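Local structure of L-Ribose isomerase (Acinetobacter, 4Q0S) at residues E222-A227 with G253-A258; Y95-G100 with P235-M240; K104-H109 with H199-P204. The protein probably catalyses the reversible aldose-ketose isomerisation of L-ribose to L-ribulose in a metal-binding cupin barrel. All coordinates share one frame; numbering follows the deposited sequence.

Contact 1. Residues E222-A227 with G253-A258. With RB0 (D-ribitol), chain C.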
ATOM      1  N   GLU A 222      19.269 -22.942   9.388  1.00 52.76           N
ATOM      2  CA  GLU A 222      18.462 -23.245  10.564  1.00 60.37           C
ATOM      3  C   GLU A 222      17.690 -24.554  10.435  1.00 65.11           C
ATOM      4  O   GLU A 222      16.678 -24.618   9.736  1.00 65.43           O
ATOM      5  CB  GLU A 222      17.463 -22.115  10.829  1.00 61.19           C
ATOM      6  CG  GLU A 222      18.091 -20.759  11.086  1.00 64.71           C
ATOM      7  CD  GLU A 222      17.051 -19.664  11.266  1.00 67.19           C
ATOM      8  OE1 GLU A 222      16.215 -19.483  10.353  1.00 67.50           O
ATOM      9  OE2 GLU A 222      17.072 -18.984  12.317  1.00 68.16           O
ATOM     10  N   PRO A 223      18.166 -25.621  11.098  1.00 69.90           N
ATOM     11  CA  PRO A 223      17.480 -26.919  11.039  1.00 73.64           C
ATOM     12  C   PRO A 223      16.189 -26.865  11.868  1.00 77.29           C
ATOM     13  O   PRO A 223      15.980 -27.678  12.773  1.00 77.57           O
ATOM     14  CB  PRO A 223      18.508 -27.880  11.634  1.00 72.60           C
ATOM     15  CG  PRO A 223      19.823 -27.221  11.302  1.00 71.53           C
ATOM     16  CD  PRO A 223      19.530 -25.781  11.629  1.00 70.82           C
ATOM     17  N   THR A 224      15.331 -25.898  11.547  1.00 81.10           N
ATOM     18  CA  THR A 224      14.066 -25.697  12.253  1.00 84.32           C
ATOM     19  C   THR A 224      13.039 -26.804  12.028  1.00 86.43           C
ATOM     20  O   THR A 224      13.369 -27.903  11.574  1.00 86.71           O
ATOM     21  CB  THR A 224      13.410 -24.351  11.853  1.00 84.69           C
ATOM     22  OG1 THR A 224      13.066 -24.377  10.462  1.00 84.42           O
ATOM     23  CG2 THR A 224      14.363 -23.191  12.118  1.00 84.26           C
ATOM     24  N   GLU A 225      11.787 -26.490  12.354  1.00 88.56           N
ATOM     25  CA  GLU A 225      10.678 -27.426  12.217  1.00 90.54           C
ATOM     26  C   GLU A 225      10.147 -27.440  10.784  1.00 91.15           C
ATOM     27  O   GLU A 225       9.800 -28.495  10.249  1.00 91.27           O
ATOM     28  CB  GLU A 225       9.554 -27.036  13.188  1.00 91.21           C
ATOM     29  CG  GLU A 225       8.997 -28.186  14.022  1.00 92.31           C
ATOM     30  CD  GLU A 225       8.242 -29.212  13.194  1.00 93.46           C
ATOM     31  OE1 GLU A 225       8.856 -29.837  12.303  1.00 93.70           O
ATOM     32  OE2 GLU A 225       7.029 -29.395  13.438  1.00 93.59           O
ATOM     33  N   ALA A 226      10.090 -26.266  10.163  1.00 91.93           N
ATOM     34  CA  ALA A 226       9.603 -26.148   8.794  1.00 92.81           C
ATOM     35  C   ALA A 226      10.732 -26.375   7.794  1.00 93.38           C
ATOM     36  O   ALA A 226      10.518 -26.325   6.582  1.00 93.25           O
ATOM     37  CB  ALA A 226       8.982 -24.772   8.576  1.00 92.56           C
ATOM     38  N   ALA A 227      11.932 -26.629   8.311  1.00 94.05           N
ATOM     39  CA  ALA A 227      13.098 -26.863   7.466  1.00 94.59           C
ATOM     40  C   ALA A 227      13.886 -28.086   7.933  1.00 94.80           C
ATOM     41  O   ALA A 227      15.117 -28.059   7.993  1.00 95.15           O
ATOM     42  CB  ALA A 227      13.997 -25.627   7.467  1.00 94.18           C
ATOM     43  N   GLY A 253      13.971 -23.168  22.343  1.00 79.35           N
ATOM     44  CA  GLY A 253      12.635 -22.871  21.854  1.00 79.38           C
ATOM     45  C   GLY A 253      12.567 -22.229  20.479  1.00 79.06           C
ATOM     46  O   GLY A 253      11.489 -22.120  19.894  1.00 79.22           O
ATOM     47  N   ARG A 254      13.710 -21.807  19.956  1.00 78.63           N
ATOM     48  CA  ARG A 254      13.754 -21.166  18.648  1.00 78.45           C
ATOM     49  C   ARG A 254      13.319 -22.118  17.530  1.00 77.95           C
ATOM     50  O   ARG A 254      12.506 -21.758  16.679  1.00 78.32           O
ATOM     51  CB  ARG A 254      15.175 -20.659  18.370  1.00 79.23           C
ATOM     52  CG  ARG A 254      15.273 -19.535  17.340  1.00 80.97           C
ATOM     53  CD  ARG A 254      14.745 -19.940  15.970  1.00 82.03           C
ATOM     54  NE  ARG A 254      14.877 -18.861  14.994  1.00 82.78           N
ATOM     55  CZ  ARG A 254      14.422 -18.921  13.746  1.00 82.58           C
ATOM     56  NH1 ARG A 254      14.590 -17.888  12.929  1.00 81.80           N
ATOM     57  NH2 ARG A 254      13.795 -20.008  13.315  1.00 82.47           N
ATOM     58  N   LEU A 255      13.855 -23.334  17.543  1.00 76.87           N
ATOM     59  CA  LEU A 255      13.550 -24.321  16.510  1.00 75.22           C
ATOM     60  C   LEU A 255      12.187 -25.019  16.600  1.00 73.55           C
ATOM     61  O   LEU A 255      11.895 -25.902  15.791  1.00 73.60           O
ATOM     62  CB  LEU A 255      14.658 -25.380  16.470  1.00 76.40           C
ATOM     63  CG  LEU A 255      16.088 -24.878  16.231  1.00 77.14           C
ATOM     64  CD1 LEU A 255      17.052 -26.051  16.283  1.00 77.56           C
ATOM     65  CD2 LEU A 255      16.180 -24.170  14.884  1.00 77.46           C
ATOM     66  N   GLN A 256      11.356 -24.639  17.566  1.00 70.91           N
ATOM     67  CA  GLN A 256      10.035 -25.261  17.698  1.00 68.24           C
ATOM     68  C   GLN A 256       9.100 -24.537  18.657  1.00 64.63           C
ATOM     69  O   GLN A 256       9.499 -24.144  19.755  1.00 64.77           O
ATOM     70  CB  GLN A 256      10.157 -26.716  18.156  1.00 70.81           C
ATOM     71  CG  GLN A 256       8.801 -27.402  18.306  1.00 74.54           C
ATOM     72  CD  GLN A 256       8.874 -28.729  19.038  1.00 76.70           C
ATOM     73  OE1 GLN A 256       9.523 -29.670  18.579  1.00 77.26           O
ATOM     74  NE2 GLN A 256       8.203 -28.810  20.185  1.00 77.68           N
ATOM     75  N   THR A 257       7.849 -24.381  18.239  1.00 59.37           N
ATOM     76  CA  THR A 257       6.843 -23.714  19.053  1.00 54.04           C
ATOM     77  C   THR A 257       5.848 -24.737  19.583  1.00 51.69           C
ATOM     78  O   THR A 257       5.269 -25.510  18.819  1.00 51.77           O
ATOM     79  CB  THR A 257       6.071 -22.662  18.239  1.00 54.22           C
ATOM     80  OG1 THR A 257       6.998 -21.749  17.639  1.00 53.38           O
ATOM     81  CG2 THR A 257       5.118 -21.889  19.140  1.00 51.75           C
ATOM     82  N   ALA A 258       5.651 -24.737  20.895  1.00 48.25           N
ATOM     83  CA  ALA A 258       4.727 -25.667  21.525  1.00 46.28           C
ATOM     84  C   ALA A 258       3.294 -25.171  21.379  1.00 44.96           C
ATOM     85  O   ALA A 258       2.878 -24.234  22.061  1.00 44.19           O
ATOM     86  CB  ALA A 258       5.078 -25.828  22.997  1.00 44.96           C
TER
HETATM   87  C1  RB0 C 502      15.871 -14.590  14.262  1.00 51.96           C
HETATM   88  O1  RB0 C 502      15.449 -15.775  14.915  1.00 52.84           O
HETATM   89  C2  RB0 C 502      16.011 -14.854  12.770  1.00 51.75           C
HETATM   90  O2  RB0 C 502      17.161 -15.660  12.525  1.00 51.95           O
HETATM   91  C3  RB0 C 502      16.094 -13.525  11.990  1.00 49.21           C
HETATM   92  O3  RB0 C 502      15.994 -13.779  10.596  1.00 47.86           O
HETATM   93  C4  RB0 C 502      17.373 -12.732  12.280  1.00 46.55           C
HETATM   94  O4  RB0 C 502      18.372 -13.596  12.799  1.00 44.57           O
HETATM   95  C5  RB0 C 502      17.084 -11.611  13.274  1.00 45.36           C
HETATM   96  O5  RB0 C 502      18.230 -10.772  13.414  1.00 37.84           O
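Glu222 and Arg254 meet through their charged ends beside the bound D-ribitol. The salt bridge runs from Glu222 OE2 to Arg254 NH1 at 2.8 Å, but the oxygen sits over one face of the guanidinium, well out of its plane, and the two flat groups are inclined at 65°. No N-H is aimed at the carboxylate, so the attraction is one of charge alone. With CG anti to the backbone N (chi1 -158°) and a bend at chi2, the long Arg254 chain carries its head toward the sugar alcohol.

Hydrogen bonds are made to the ligand. Both Arg254 NE, at 3.1 Å, and Arg254 NH1, at 3.0 Å, donate to ribitol O1, which lies at the guanidinium edge; the N-H...O angles of about 145° show a bent, forked grip. Ribitol O2 donates weakly to Glu222 OE2 at 3.3 Å. That same carboxylate oxygen also accepts from Asn243 ND2, which helps to position it.

Van der Waals contacts fill the outer part. Thr224 CG2 presses on Leu255 CD2 at 3.5 Å, tighter than usual for two methyls, and also approaches Arg254 NH2. The branched threonine is short enough to fit between leucine and arginine, at the end of the inverse gamma turn centred on Pro223, which its N closes on Glu222 O. Farther out, the aliphatic part of Glu225 rests near Leu255 O.

Because NE and NH1 turn their N-H groups to O1 and a face is left to the carboxylate, the negative charge can balance the arginine without competing for the N-H groups that hold O1; the two charges largely offset each other beside O1 and O2, which probably lowers the cost of placing them together at the ligand.

Contact 2. Residues Y95-G100 with P235-M240; sequences YAEYSG and PSWLGM
Trp237 brings the six-membered part of its indole against the backbone of Ala96 and Glu97. Its CZ2 lies 3.4 Å from Glu97 N, and Ala96 CB packs on the same ring carbon at 3.7 Å; alanine is small enough to let the large ring come this close. The indole reaches across because its CG stands anti to the carbonyl carbon (chi1 -70°), which carries the ring end nearer than its CB direction alone would suggest.

Glu97 has CG between the backbone N and the carbonyl carbon (chi1 60°), with the chain extended beyond. Its carboxylate thereby comes up to Met240, whose CE touches Glu97 OE1 at 3.5 Å, the two chains crossing at about a right angle. Met240 bends at chi3 to turn its methyl there, a flexibility that suits an unbranched thioether. The carboxylate's other oxygen, OE2, forms a salt bridge with Arg121.

One water joins the polar atoms. It accepts from Glu97 N at 2.9 Å and from Trp237 NE1 at 3.2 Å, and donates to Glu97 OE1 at 2.7 Å, so that the water takes up the indole N-H and ties it to the glutamate.

Trp237 and Met240 are the first and last residues of a type II beta turn, with Gly239 taking the positive phi. The whole is a water-bridged meeting of two loops outside the cupin barrel strands, beside a subunit interface where Ser99 bonds to Ser99 of the second subunit.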
ATOM      1  N   TYR A  95      33.105 -21.846   1.320  1.00 45.28           N
ATOM      2  CA  TYR A  95      32.735 -20.487   1.719  1.00 44.09           C
ATOM      3  C   TYR A  95      31.344 -20.073   1.236  1.00 42.35           C
ATOM      4  O   TYR A  95      30.909 -18.946   1.471  1.00 41.68           O
ATOM      5  CB  TYR A  95      33.769 -19.495   1.187  1.00 46.82           C
ATOM      6  CG  TYR A  95      35.193 -19.863   1.536  1.00 49.14           C
ATOM      7  CD1 TYR A  95      35.634 -19.844   2.859  1.00 50.15           C
ATOM      8  CD2 TYR A  95      36.098 -20.242   0.543  1.00 50.39           C
ATOM      9  CE1 TYR A  95      36.942 -20.191   3.187  1.00 50.81           C
ATOM     10  CE2 TYR A  95      37.410 -20.591   0.858  1.00 51.37           C
ATOM     11  CZ  TYR A  95      37.825 -20.563   2.183  1.00 52.32           C
ATOM     12  OH  TYR A  95      39.122 -20.898   2.502  1.00 52.32           O
ATOM     13  N   ALA A  96      30.650 -20.986   0.566  1.00 40.30           N
ATOM     14  CA  ALA A  96      29.314 -20.709   0.046  1.00 38.21           C
ATOM     15  C   ALA A  96      28.316 -20.403   1.165  1.00 37.67           C
ATOM     16  O   ALA A  96      27.397 -19.602   0.986  1.00 37.53           O
ATOM     17  CB  ALA A  96      28.827 -21.897  -0.775  1.00 38.17           C
ATOM     18  N   GLU A  97      28.513 -21.045   2.311  1.00 34.64           N
ATOM     19  CA  GLU A  97      27.653 -20.886   3.477  1.00 34.49           C
ATOM     20  C   GLU A  97      27.558 -19.442   3.982  1.00 33.25           C
ATOM     21  O   GLU A  97      26.684 -19.120   4.784  1.00 31.26           O
ATOM     22  CB  GLU A  97      28.154 -21.794   4.604  1.00 35.35           C
ATOM     23  CG  GLU A  97      29.585 -21.490   5.043  1.00 37.09           C
ATOM     24  CD  GLU A  97      30.203 -22.622   5.841  1.00 39.31           C
ATOM     25  OE1 GLU A  97      30.450 -23.694   5.251  1.00 38.85           O
ATOM     26  OE2 GLU A  97      30.436 -22.440   7.055  1.00 40.71           O
ATOM     27  N   TYR A  98      28.464 -18.584   3.524  1.00 31.79           N
ATOM     28  CA  TYR A  98      28.457 -17.184   3.938  1.00 32.25           C
ATOM     29  C   TYR A  98      27.635 -16.351   2.961  1.00 31.34           C
ATOM     30  O   TYR A  98      27.352 -15.179   3.221  1.00 29.60           O
ATOM     31  CB  TYR A  98      29.883 -16.633   3.994  1.00 32.72           C
ATOM     32  CG  TYR A  98      30.721 -17.202   5.114  1.00 35.33           C
ATOM     33  CD1 TYR A  98      30.613 -16.706   6.412  1.00 35.27           C
ATOM     34  CD2 TYR A  98      31.608 -18.252   4.880  1.00 35.86           C
ATOM     35  CE1 TYR A  98      31.371 -17.240   7.452  1.00 36.93           C
ATOM     36  CE2 TYR A  98      32.365 -18.795   5.911  1.00 36.99           C
ATOM     37  CZ  TYR A  98      32.242 -18.285   7.192  1.00 37.43           C
ATOM     38  OH  TYR A  98      32.983 -18.830   8.213  1.00 36.95           O
ATOM     39  N   SER A  99      27.263 -16.962   1.839  1.00 29.73           N
ATOM     40  CA  SER A  99      26.484 -16.274   0.822  1.00 29.93           C
ATOM     41  C   SER A  99      25.029 -16.738   0.833  1.00 29.60           C
ATOM     42  O   SER A  99      24.495 -17.109   1.879  1.00 30.96           O
ATOM     43  CB  SER A  99      27.104 -16.498  -0.560  1.00 28.25           C
ATOM     44  OG  SER A  99      26.511 -15.639  -1.526  1.00 29.71           O
ATOM     45  N   GLY A 100      24.390 -16.725  -0.332  1.00 28.18           N
ATOM     46  CA  GLY A 100      22.998 -17.125  -0.409  1.00 27.06           C
ATOM     47  C   GLY A 100      22.102 -15.909  -0.229  1.00 27.16           C
ATOM     48  O   GLY A 100      22.575 -14.833   0.145  1.00 26.18           O
ATOM     49  N   PRO A 235      27.521 -30.641   1.274  1.00 53.03           N
ATOM     50  CA  PRO A 235      27.644 -31.577   2.395  1.00 51.90           C
ATOM     51  C   PRO A 235      27.661 -30.941   3.783  1.00 50.79           C
ATOM     52  O   PRO A 235      26.770 -31.191   4.594  1.00 50.50           O
ATOM     53  CB  PRO A 235      28.934 -32.319   2.071  1.00 52.31           C
ATOM     54  CG  PRO A 235      28.848 -32.435   0.582  1.00 52.22           C
ATOM     55  CD  PRO A 235      28.410 -31.041   0.166  1.00 52.04           C
ATOM     56  N   SER A 236      28.670 -30.113   4.046  1.00 50.67           N
ATOM     57  CA  SER A 236      28.814 -29.453   5.340  1.00 50.92           C
ATOM     58  C   SER A 236      27.551 -28.742   5.828  1.00 50.74           C
ATOM     59  O   SER A 236      27.250 -28.758   7.018  1.00 52.89           O
ATOM     60  CB  SER A 236      29.972 -28.451   5.294  1.00 50.60           C
ATOM     61  OG  SER A 236      29.720 -27.416   4.360  1.00 51.88           O
ATOM     62  N   TRP A 237      26.816 -28.119   4.914  1.00 50.65           N
ATOM     63  CA  TRP A 237      25.594 -27.402   5.270  1.00 50.16           C
ATOM     64  C   TRP A 237      24.616 -28.246   6.082  1.00 51.43           C
ATOM     65  O   TRP A 237      23.810 -27.710   6.843  1.00 51.31           O
ATOM     66  CB  TRP A 237      24.892 -26.907   4.006  1.00 48.52           C
ATOM     67  CG  TRP A 237      25.606 -25.795   3.301  1.00 46.62           C
ATOM     68  CD1 TRP A 237      26.955 -25.650   3.143  1.00 45.89           C
ATOM     69  CD2 TRP A 237      25.002 -24.706   2.595  1.00 45.53           C
ATOM     70  NE1 TRP A 237      27.229 -24.542   2.377  1.00 45.41           N
ATOM     71  CE2 TRP A 237      26.047 -23.944   2.025  1.00 45.50           C
ATOM     72  CE3 TRP A 237      23.676 -24.302   2.383  1.00 43.78           C
ATOM     73  CZ2 TRP A 237      25.807 -22.799   1.255  1.00 44.12           C
ATOM     74  CZ3 TRP A 237      23.437 -23.165   1.616  1.00 42.96           C
ATOM     75  CH2 TRP A 237      24.500 -22.428   1.061  1.00 43.96           C
ATOM     76  N   LEU A 238      24.687 -29.563   5.916  1.00 53.35           N
ATOM     77  CA  LEU A 238      23.797 -30.480   6.622  1.00 54.80           C
ATOM     78  C   LEU A 238      23.905 -30.368   8.141  1.00 55.37           C
ATOM     79  O   LEU A 238      24.977 -30.569   8.714  1.00 55.91           O
ATOM     80  CB  LEU A 238      24.084 -31.920   6.192  1.00 55.73           C
ATOM     81  CG  LEU A 238      23.229 -33.018   6.828  1.00 56.26           C
ATOM     82  CD1 LEU A 238      21.755 -32.774   6.540  1.00 55.47           C
ATOM     83  CD2 LEU A 238      23.666 -34.366   6.277  1.00 56.46           C
ATOM     84  N   GLY A 239      22.785 -30.047   8.784  1.00 55.86           N
ATOM     85  CA  GLY A 239      22.760 -29.911  10.230  1.00 57.11           C
ATOM     86  C   GLY A 239      23.428 -28.647  10.746  1.00 57.60           C
ATOM     87  O   GLY A 239      23.311 -28.305  11.923  1.00 58.65           O
ATOM     88  N   MET A 240      24.132 -27.950   9.862  1.00 57.11           N
ATOM     89  CA  MET A 240      24.830 -26.720  10.218  1.00 55.85           C
ATOM     90  C   MET A 240      23.909 -25.707  10.898  1.00 55.96           C
ATOM     91  O   MET A 240      22.814 -25.424  10.409  1.00 55.91           O
ATOM     92  CB  MET A 240      25.432 -26.100   8.958  1.00 54.79           C
ATOM     93  CG  MET A 240      26.266 -24.861   9.195  1.00 53.65           C
ATOM     94  SD  MET A 240      26.807 -24.164   7.626  1.00 52.01           S
ATOM     95  CE  MET A 240      28.038 -25.369   7.120  1.00 52.95           C
TER
HETATM   96  O   HOH W   1      30.210 -23.431   2.546  1.00 36.61           O

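Contact 3. Residues K104-H109 with H199-P204. With CO (cobalt (II) ion), chain B; RB0 (D-ribitol), chain C.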
ATOM      1  N   LYS A 104      12.720 -12.347   4.131  1.00 23.40           N
ATOM      2  CA  LYS A 104      11.640 -12.670   5.047  1.00 23.21           C
ATOM      3  C   LYS A 104      11.001 -11.405   5.595  1.00 23.49           C
ATOM      4  O   LYS A 104      11.585 -10.324   5.540  1.00 25.24           O
ATOM      5  CB  LYS A 104      12.151 -13.510   6.218  1.00 25.93           C
ATOM      6  CG  LYS A 104      12.973 -12.720   7.232  1.00 28.23           C
ATOM      7  CD  LYS A 104      14.380 -13.296   7.392  1.00 31.01           C
ATOM      8  CE  LYS A 104      15.192 -13.166   6.111  1.00 32.56           C
ATOM      9  NZ  LYS A 104      16.625 -13.583   6.289  1.00 36.67           N
ATOM     10  N   LEU A 105       9.789 -11.556   6.112  1.00 21.27           N
ATOM     11  CA  LEU A 105       9.055 -10.460   6.711  1.00 22.02           C
ATOM     12  C   LEU A 105       8.996 -10.820   8.189  1.00 22.52           C
ATOM     13  O   LEU A 105       8.654 -11.945   8.538  1.00 22.62           O
ATOM     14  CB  LEU A 105       7.636 -10.387   6.149  1.00 21.74           C
ATOM     15  CG  LEU A 105       6.866  -9.143   6.588  1.00 21.98           C
ATOM     16  CD1 LEU A 105       7.542  -7.912   5.993  1.00 20.63           C
ATOM     17  CD2 LEU A 105       5.411  -9.228   6.120  1.00 21.96           C
ATOM     18  N   MET A 106       9.349  -9.877   9.051  1.00 21.88           N
ATOM     19  CA  MET A 106       9.326 -10.135  10.479  1.00 23.69           C
ATOM     20  C   MET A 106       8.324  -9.216  11.153  1.00 21.59           C
ATOM     21  O   MET A 106       8.278  -8.016  10.884  1.00 23.11           O
ATOM     22  CB  MET A 106      10.723  -9.937  11.074  1.00 24.63           C
ATOM     23  CG  MET A 106      11.784 -10.769  10.364  1.00 26.08           C
ATOM     24  SD  MET A 106      13.412 -10.712  11.125  1.00 29.27           S
ATOM     25  CE  MET A 106      13.898  -9.056  10.780  1.00 25.18           C
ATOM     26  N   ILE A 107       7.509  -9.794  12.023  1.00 22.65           N
ATOM     27  CA  ILE A 107       6.508  -9.020  12.726  1.00 23.29           C
ATOM     28  C   ILE A 107       6.696  -9.141  14.231  1.00 22.40           C
ATOM     29  O   ILE A 107       6.625 -10.229  14.801  1.00 22.88           O
ATOM     30  CB  ILE A 107       5.090  -9.466  12.320  1.00 25.46           C
ATOM     31  CG1 ILE A 107       4.948  -9.354  10.798  1.00 25.67           C
ATOM     32  CG2 ILE A 107       4.046  -8.603  13.030  1.00 24.69           C
ATOM     33  CD1 ILE A 107       3.578  -9.709  10.277  1.00 34.74           C
ATOM     34  N   VAL A 108       6.937  -7.996  14.856  1.00 22.31           N
ATOM     35  CA  VAL A 108       7.161  -7.910  16.282  1.00 22.50           C
ATOM     36  C   VAL A 108       6.127  -6.981  16.905  1.00 22.80           C
ATOM     37  O   VAL A 108       5.996  -5.819  16.514  1.00 21.63           O
ATOM     38  CB  VAL A 108       8.576  -7.370  16.565  1.00 23.17           C
ATOM     39  CG1 VAL A 108       8.802  -7.253  18.053  1.00 23.44           C
ATOM     40  CG2 VAL A 108       9.610  -8.291  15.925  1.00 23.02           C
ATOM     41  N   HIS A 109       5.385  -7.502  17.875  1.00 22.37           N
ATOM     42  CA  HIS A 109       4.369  -6.708  18.529  1.00 22.02           C
ATOM     43  C   HIS A 109       4.968  -5.782  19.577  1.00 23.51           C
ATOM     44  O   HIS A 109       6.109  -5.970  20.009  1.00 24.87           O
ATOM     45  CB  HIS A 109       3.286  -7.621  19.107  1.00 22.05           C
ATOM     46  CG  HIS A 109       2.316  -8.109  18.072  1.00 22.73           C
ATOM     47  ND1 HIS A 109       2.679  -8.981  17.067  1.00 22.58           N
ATOM     48  CD2 HIS A 109       1.020  -7.790  17.843  1.00 20.87           C
ATOM     49  CE1 HIS A 109       1.647  -9.179  16.266  1.00 20.05           C
ATOM     50  NE2 HIS A 109       0.628  -8.466  16.714  1.00 20.57           N
ATOM     51  N   HIS A 199      23.174  -8.755  18.108  1.00 28.36           N
ATOM     52  CA  HIS A 199      22.077  -7.847  17.830  1.00 25.57           C
ATOM     53  C   HIS A 199      20.753  -8.367  18.359  1.00 24.12           C
ATOM     54  O   HIS A 199      20.580  -9.563  18.600  1.00 22.84           O
ATOM     55  CB  HIS A 199      21.972  -7.556  16.327  1.00 24.20           C
ATOM     56  CG  HIS A 199      21.780  -8.773  15.478  1.00 25.45           C
ATOM     57  ND1 HIS A 199      22.796  -9.666  15.211  1.00 23.94           N
ATOM     58  CD2 HIS A 199      20.681  -9.258  14.852  1.00 24.35           C
ATOM     59  CE1 HIS A 199      22.331 -10.649  14.460  1.00 25.63           C
ATOM     60  NE2 HIS A 199      21.049 -10.426  14.228  1.00 25.44           N
ATOM     61  N   ALA A 200      19.837  -7.429  18.562  1.00 23.14           N
ATOM     62  CA  ALA A 200      18.501  -7.698  19.053  1.00 25.27           C
ATOM     63  C   ALA A 200      17.676  -6.481  18.654  1.00 25.27           C
ATOM     64  O   ALA A 200      18.227  -5.430  18.325  1.00 24.60           O
ATOM     65  CB  ALA A 200      18.513  -7.848  20.578  1.00 24.11           C
ATOM     66  N   PHE A 201      16.359  -6.623  18.660  1.00 25.67           N
ATOM     67  CA  PHE A 201      15.510  -5.503  18.314  1.00 25.90           C
ATOM     68  C   PHE A 201      14.107  -5.700  18.849  1.00 27.00           C
ATOM     69  O   PHE A 201      13.680  -6.824  19.100  1.00 28.62           O
ATOM     70  CB  PHE A 201      15.499  -5.285  16.794  1.00 24.10           C
ATOM     71  CG  PHE A 201      15.052  -6.482  15.994  1.00 26.87           C
ATOM     72  CD1 PHE A 201      13.698  -6.756  15.816  1.00 26.15           C
ATOM     73  CD2 PHE A 201      15.991  -7.313  15.382  1.00 26.22           C
ATOM     74  CE1 PHE A 201      13.284  -7.843  15.031  1.00 27.73           C
ATOM     75  CE2 PHE A 201      15.588  -8.401  14.597  1.00 27.96           C
ATOM     76  CZ  PHE A 201      14.231  -8.664  14.421  1.00 25.67           C
ATOM     77  N   ARG A 202      13.401  -4.594  19.046  1.00 26.69           N
ATOM     78  CA  ARG A 202      12.044  -4.652  19.557  1.00 27.48           C
ATOM     79  C   ARG A 202      11.186  -3.587  18.899  1.00 26.73           C
ATOM     80  O   ARG A 202      11.687  -2.673  18.239  1.00 25.41           O
ATOM     81  CB  ARG A 202      12.015  -4.384  21.067  1.00 26.06           C
ATOM     82  CG  ARG A 202      12.204  -2.904  21.409  1.00 24.14           C
ATOM     83  CD  ARG A 202      11.828  -2.569  22.858  1.00 25.39           C
ATOM     84  NE  ARG A 202      11.834  -1.123  23.084  1.00 25.16           N
ATOM     85  CZ  ARG A 202      11.467  -0.536  24.220  1.00 26.34           C
ATOM     86  NH1 ARG A 202      11.061  -1.268  25.251  1.00 28.37           N
ATOM     87  NH2 ARG A 202      11.493   0.789  24.320  1.00 25.40           N
ATOM     88  N   CYS A 203       9.886  -3.729  19.110  1.00 24.14           N
ATOM     89  CA  CYS A 203       8.902  -2.780  18.647  1.00 24.00           C
ATOM     90  C   CYS A 203       8.630  -1.955  19.904  1.00 22.75           C
ATOM     91  O   CYS A 203       8.446  -2.519  20.982  1.00 23.89           O
ATOM     92  CB  CYS A 203       7.623  -3.509  18.229  1.00 23.71           C
ATOM     93  SG  CYS A 203       6.228  -2.422  17.882  1.00 22.95           S
ATOM     94  N   PRO A 204       8.647  -0.619  19.800  1.00 23.20           N
ATOM     95  CA  PRO A 204       8.379   0.195  20.993  1.00 23.52           C
ATOM     96  C   PRO A 204       7.054  -0.255  21.613  1.00 25.96           C
ATOM     97  O   PRO A 204       6.101  -0.564  20.896  1.00 26.33           O
ATOM     98  CB  PRO A 204       8.305   1.612  20.433  1.00 22.74           C
ATOM     99  CG  PRO A 204       9.254   1.566  19.288  1.00 24.36           C
ATOM    100  CD  PRO A 204       8.939   0.233  18.634  1.00 21.26           C
TER
HETATM  101 CO    CO B 501      19.879 -12.214  13.335  1.00 34.28          CO
HETATM  102  C1  RB0 C 502      15.871 -14.590  14.262  1.00 51.96           C
HETATM  103  O1  RB0 C 502      15.449 -15.775  14.915  1.00 52.84           O
HETATM  104  C2  RB0 C 502      16.011 -14.854  12.770  1.00 51.75           C
HETATM  105  O2  RB0 C 502      17.161 -15.660  12.525  1.00 51.95           O
HETATM  106  C3  RB0 C 502      16.094 -13.525  11.990  1.00 49.21           C
HETATM  107  O3  RB0 C 502      15.994 -13.779  10.596  1.00 47.86           O
HETATM  108  C4  RB0 C 502      17.373 -12.732  12.280  1.00 46.55           C
HETATM  109  O4  RB0 C 502      18.372 -13.596  12.799  1.00 44.57           O
HETATM  110  C5  RB0 C 502      17.084 -11.611  13.274  1.00 45.36           C
HETATM  111  O5  RB0 C 502      18.230 -10.772  13.414  1.00 37.84           O
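Phe201 presents ring edges to several neighbours. Val108 CG2 lies near the ring plane, 3.8 Å from Phe201 CE1, and ribitol O5 is also at the edge, 3.7 Å from Phe201 CE2. Met106 approaches obliquely: its CE touches Phe201 CZ at 3.7 Å, and its SD, 74° off the ring normal, makes a Met-aromatic contact. The His199 ring likewise has ribitol O5 at its edge, in plane, while its NE2 binds the cobalt ion at 2.3 Å.

The metal also takes ribitol O4, at 2.1 Å, and O5, so the polyol chelates it; His117, His119 and Glu124 complete the site. His199 ND1 donates to His197 O, which fixes the rotation of the imidazole and, by drawing on its N-H, probably makes NE2 a better ligand.

The apolar contacts continue between the strands. Phe201 has CG between the backbone N and the carbonyl carbon (chi1 57°), a setting that swings the ring across the barrel to meet Met106 and Val108. Unbranched Met106 can bend at chi3 to lay its CE against Phe201 CZ, and its SD lies 4.0 Å from ribitol C3, whereas compact, branched Val108 gives one methyl to Phe201 and the other, CG1, to Cys203. Small Cys203 lets its CB nestle against Val108 O at 3.3 Å.

Strands 104-108 and 199-202 belong to different sheets; their axes stand 8.9 Å apart and are inclined at 60°. Side chains rather than backbone bonds therefore join them across the interior. This is the build of a cupin barrel, two sheets enclosing an apolar core, with the histidine-rich metal site and the sugar pocket within it.

Contacts 1 and 3 share one ligand: both touch the D-ribitol held at the cobalt ion, although their centres are 18 Å apart and their nearest atoms about 7 Å. Contact 3 supplies the metal-bound end of the pocket and its apolar wall, and contact 1 takes hold of the other end of the polyol. Glu215, bonded to the ligand, also pairs with Lys104 of contact 3. Contact 2 stands farther off, the Met240 side chain about 13 Å from ribitol, but it packs directly on contact 1, where Pro223 CD meets Met240 O at 3.5 Å. In sequence, contact 3 is nested within the loop that contact 2 closes.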